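PDB 5JT8: Blo t 1 allergen from Blomia tropicalis, which is a mite allergen of the papain-like cysteine protease family, probably made as a precursor whose inhibitory propeptide keeps the peptidase inactive. Local coordinates for residues A[141-152]-A[245-253]. Numbering follows the deposited sequence.
Sequences AAAGVAESLYSI and QQHGPVVIY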
loop_
_atom_site.group_PDB
_atom_site.type_symbol
_atom_site.label_atom_id
_atom_site.label_comp_id
_atom_site.label_asym_id
_atom_site.label_seq_id
_atom_site.Cartn_x
_atom_site.Cartn_y
_atom_site.Cartn_z
ATOM N N ALA A 141 -0.619 5.076 1.619
ATOM C CA ALA A 141 -1.618 4.867 0.586
ATOM C C ALA A 141 -2.542 6.088 0.491
ATOM O O ALA A 141 -2.837 6.589 -0.600
ATOM C CB ALA A 141 -2.427 3.567 0.860
ATOM N N ALA A 142 -2.970 6.581 1.643
ATOM C CA ALA A 142 -3.806 7.769 1.674
ATOM C C ALA A 142 -3.036 8.977 1.144
ATOM O O ALA A 142 -3.547 9.733 0.332
ATOM C CB ALA A 142 -4.301 8.030 3.090
ATOM N N ALA A 143 -1.810 9.163 1.622
ATOM C CA ALA A 143 -1.020 10.317 1.203
ATOM C C ALA A 143 -0.762 10.251 -0.294
ATOM O O ALA A 143 -0.786 11.269 -0.968
ATOM C CB ALA A 143 0.290 10.394 1.971
ATOM N N GLY A 144 -0.534 9.039 -0.794
ATOM C CA GLY A 144 -0.291 8.798 -2.208
ATOM C C GLY A 144 -1.466 9.193 -3.099
ATOM O O GLY A 144 -1.305 9.842 -4.136
ATOM N N VAL A 145 -2.660 8.790 -2.699
ATOM C CA VAL A 145 -3.866 9.197 -3.411
ATOM C C VAL A 145 -3.983 10.726 -3.403
ATOM O O VAL A 145 -4.202 11.334 -4.449
ATOM C CB VAL A 145 -5.121 8.559 -2.787
ATOM C CG1 VAL A 145 -6.386 9.267 -3.243
ATOM C CG2 VAL A 145 -5.168 7.083 -3.140
ATOM N N ALA A 146 -3.786 11.343 -2.230
ATOM C CA ALA A 146 -3.897 12.803 -2.110
ATOM C C ALA A 146 -2.889 13.521 -3.005
ATOM O O ALA A 146 -3.229 14.473 -3.707
ATOM C CB ALA A 146 -3.717 13.248 -0.644
ATOM N N GLU A 147 -1.643 13.064 -2.973
ATOM C CA GLU A 147 -0.616 13.647 -3.817
ATOM C C GLU A 147 -0.980 13.484 -5.304
ATOM O O GLU A 147 -0.817 14.420 -6.080
ATOM C CB GLU A 147 0.758 13.028 -3.500
ATOM C CG GLU A 147 1.262 13.340 -2.083
ATOM C CD GLU A 147 2.591 12.667 -1.742
ATOM O OE1 GLU A 147 3.153 11.940 -2.591
ATOM O OE2 GLU A 147 3.084 12.869 -0.615
ATOM N N SER A 148 -1.507 12.321 -5.684
ATOM C CA SER A 148 -1.957 12.088 -7.060
ATOM C C SER A 148 -2.999 13.103 -7.504
ATOM O O SER A 148 -2.939 13.646 -8.607
ATOM C CB SER A 148 -2.555 10.681 -7.204
ATOM O OG SER A 148 -1.566 9.716 -6.954
ATOM N N LEU A 149 -3.976 13.332 -6.639
ATOM C CA LEU A 149 -5.041 14.280 -6.946
ATOM C C LEU A 149 -4.507 15.696 -7.129
ATOM O O LEU A 149 -4.986 16.410 -8.008
ATOM C CB LEU A 149 -6.115 14.247 -5.855
ATOM C CG LEU A 149 -6.888 12.932 -5.793
ATOM C CD1 LEU A 149 -7.965 12.942 -4.685
ATOM C CD2 LEU A 149 -7.523 12.621 -7.145
ATOM N N TYR A 150 -3.521 16.114 -6.321
ATOM C CA TYR A 150 -2.953 17.458 -6.496
ATOM C C TYR A 150 -2.222 17.553 -7.822
ATOM O O TYR A 150 -2.221 18.602 -8.474
ATOM C CB TYR A 150 -2.018 17.842 -5.332
ATOM C CG TYR A 150 -2.803 18.401 -4.171
ATOM C CD1 TYR A 150 -3.086 19.762 -4.088
ATOM C CD2 TYR A 150 -3.308 17.567 -3.194
ATOM C CE1 TYR A 150 -3.840 20.275 -3.047
ATOM C CE2 TYR A 150 -4.059 18.065 -2.142
ATOM C CZ TYR A 150 -4.325 19.418 -2.074
ATOM O OH TYR A 150 -5.074 19.917 -1.030
ATOM N N SER A 151 -1.613 16.456 -8.244
ATOM C CA SER A 151 -0.922 16.460 -9.539
ATOM C C SER A 151 -1.977 16.497 -10.655
ATOM O O SER A 151 -1.918 17.315 -11.569
ATOM C CB SER A 151 -0.019 15.228 -9.680
ATOM O OG SER A 151 0.742 15.292 -10.878
ATOM N N ILE A 152 -2.963 15.616 -10.541
ATOM C CA ILE A 152 -4.001 15.500 -11.550
ATOM C C ILE A 152 -4.827 16.798 -11.716
ATOM O O ILE A 152 -5.011 17.283 -12.831
ATOM C CB ILE A 152 -4.929 14.329 -11.220
ATOM C CG1 ILE A 152 -4.150 13.008 -11.310
ATOM C CG2 ILE A 152 -6.098 14.311 -12.177
ATOM C CD1 ILE A 152 -4.916 11.801 -10.765
ATOM N N GLN A 245 -11.028 5.803 -12.955
ATOM C CA GLN A 245 -11.138 6.728 -14.071
ATOM C C GLN A 245 -11.736 8.086 -13.655
ATOM O O GLN A 245 -11.232 9.133 -14.072
ATOM C CB GLN A 245 -11.981 6.123 -15.196
ATOM C CG GLN A 245 -12.006 7.002 -16.450
ATOM C CD GLN A 245 -12.812 6.414 -17.615
ATOM O OE1 GLN A 245 -12.382 6.472 -18.764
ATOM N NE2 GLN A 245 -13.988 5.890 -17.322
ATOM N N GLN A 246 -12.804 8.068 -12.848
ATOM C CA GLN A 246 -13.506 9.304 -12.508
ATOM C C GLN A 246 -13.016 10.002 -11.234
ATOM O O GLN A 246 -13.200 11.220 -11.082
ATOM C CB GLN A 246 -15.013 9.053 -12.370
ATOM C CG GLN A 246 -15.755 8.780 -13.681
ATOM C CD GLN A 246 -15.102 9.394 -14.928
ATOM O OE1 GLN A 246 -14.709 8.670 -15.844
ATOM N NE2 GLN A 246 -15.011 10.728 -14.977
ATOM N N HIS A 247 -12.419 9.262 -10.309
ATOM C CA HIS A 247 -11.993 9.909 -9.063
ATOM C C HIS A 247 -10.484 9.850 -8.799
ATOM O O HIS A 247 -10.025 10.371 -7.790
ATOM C CB HIS A 247 -12.765 9.308 -7.883
ATOM C CG HIS A 247 -14.248 9.444 -8.023
ATOM N ND1 HIS A 247 -14.902 10.638 -7.826
ATOM C CD2 HIS A 247 -15.200 8.548 -8.383
ATOM C CE1 HIS A 247 -16.196 10.470 -8.038
ATOM N NE2 HIS A 247 -16.404 9.210 -8.376
ATOM N N GLY A 248 -9.716 9.250 -9.714
ATOM C CA GLY A 248 -8.273 9.156 -9.523
ATOM C C GLY A 248 -7.811 7.862 -8.862
ATOM O O GLY A 248 -8.613 6.943 -8.648
ATOM N N PRO A 249 -6.502 7.765 -8.565
ATOM C CA PRO A 249 -5.956 6.590 -7.878
ATOM C C PRO A 249 -6.698 6.313 -6.577
ATOM O O PRO A 249 -7.152 7.258 -5.909
ATOM C CB PRO A 249 -4.503 6.982 -7.622
ATOM C CG PRO A 249 -4.171 7.854 -8.821
ATOM C CD PRO A 249 -5.439 8.661 -9.050
ATOM N N VAL A 250 -6.852 5.032 -6.253
ATOM C CA VAL A 250 -7.629 4.623 -5.093
ATOM C C VAL A 250 -6.791 3.779 -4.131
ATOM O O VAL A 250 -5.873 3.078 -4.552
ATOM C CB VAL A 250 -8.883 3.830 -5.524
ATOM C CG1 VAL A 250 -9.782 4.709 -6.419
ATOM C CG2 VAL A 250 -8.495 2.546 -6.245
ATOM N N VAL A 251 -7.095 3.886 -2.841
ATOM C CA VAL A 251 -6.518 3.007 -1.822
ATOM C C VAL A 251 -7.233 1.676 -1.876
ATOM O O VAL A 251 -8.460 1.632 -2.002
ATOM C CB VAL A 251 -6.664 3.578 -0.392
ATOM C CG1 VAL A 251 -6.110 2.593 0.646
ATOM C CG2 VAL A 251 -5.978 4.916 -0.275
ATOM N N ILE A 252 -6.468 0.592 -1.807
ATOM C CA ILE A 252 -7.029 -0.733 -1.598
ATOM C C ILE A 252 -6.320 -1.416 -0.429
ATOM O O ILE A 252 -5.200 -1.078 -0.076
ATOM C CB ILE A 252 -6.903 -1.646 -2.850
ATOM C CG1 ILE A 252 -5.429 -1.864 -3.199
ATOM C CG2 ILE A 252 -7.621 -1.049 -4.053
ATOM C CD1 ILE A 252 -5.185 -3.063 -4.110
ATOM N N TYR A 253 -7.002 -2.369 0.183
ATOM C CA TYR A 253 -6.410 -3.195 1.221
ATOM C C TYR A 253 -6.314 -4.614 0.732
ATOM O O TYR A 253 -7.296 -5.170 0.243
ATOM C CB TYR A 253 -7.228 -3.147 2.496
ATOM C CG TYR A 253 -6.808 -2.047 3.420
ATOM C CD1 TYR A 253 -7.153 -0.736 3.155
ATOM C CD2 TYR A 253 -6.054 -2.318 4.555
ATOM C CE1 TYR A 253 -6.774 0.273 3.995
ATOM C CE2 TYR A 253 -5.667 -1.304 5.408
ATOM C CZ TYR A 253 -6.033 -0.006 5.121
ATOM O OH TYR A 253 -5.659 1.024 5.954
#
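With chi1 at 164°, Val145 swings CG2 opposite its own carbonyl carbon, where it meets Val251, whose chi1 of 177° places its CG2 in the same relation to the strand backbone. The two side chains cross at about a right angle, CG2 to CG2 at 3.7 Å, and both methyls of Val145 straddle the carbonyl of Pro249, CG1 and CG2 each lying 3.4 Å from its O. Next to this pair, Ala141 CB rests 3.8 Å from Val251 CG1.

One turn on from Val145, the proline ring packs against the helix: Pro249 CG approaches Ser148 CB at 3.6 Å, while the terminal methyl of Ile152, CD1, reaches the CD corner of the Pro249 ring. Ser148 OG is turned back to its own helix and donates to Gly144 O at 2.8 Å; that oxygen also accepts Ser148 N from the opposite face of its plane. Leu149 CD2 sits 3.4 Å from His247 O, beside Gly248, where the backbone leaves helix 237-247 with positive phi.

No hydrogen bond spans the two segments; they meet by van der Waals contact, largely of apolar side chains. The axes of helix 141-152 and strand 250-253 approach to 7.8 Å and run nearly antiparallel, at 162°, and Trp119 also touches Ile152 and Pro249. Strand 250-254 pairs with strand 281-291, so this contact sets the long helix 139-154 against the beta-rich half, as at the two-domain interface of the papain fold.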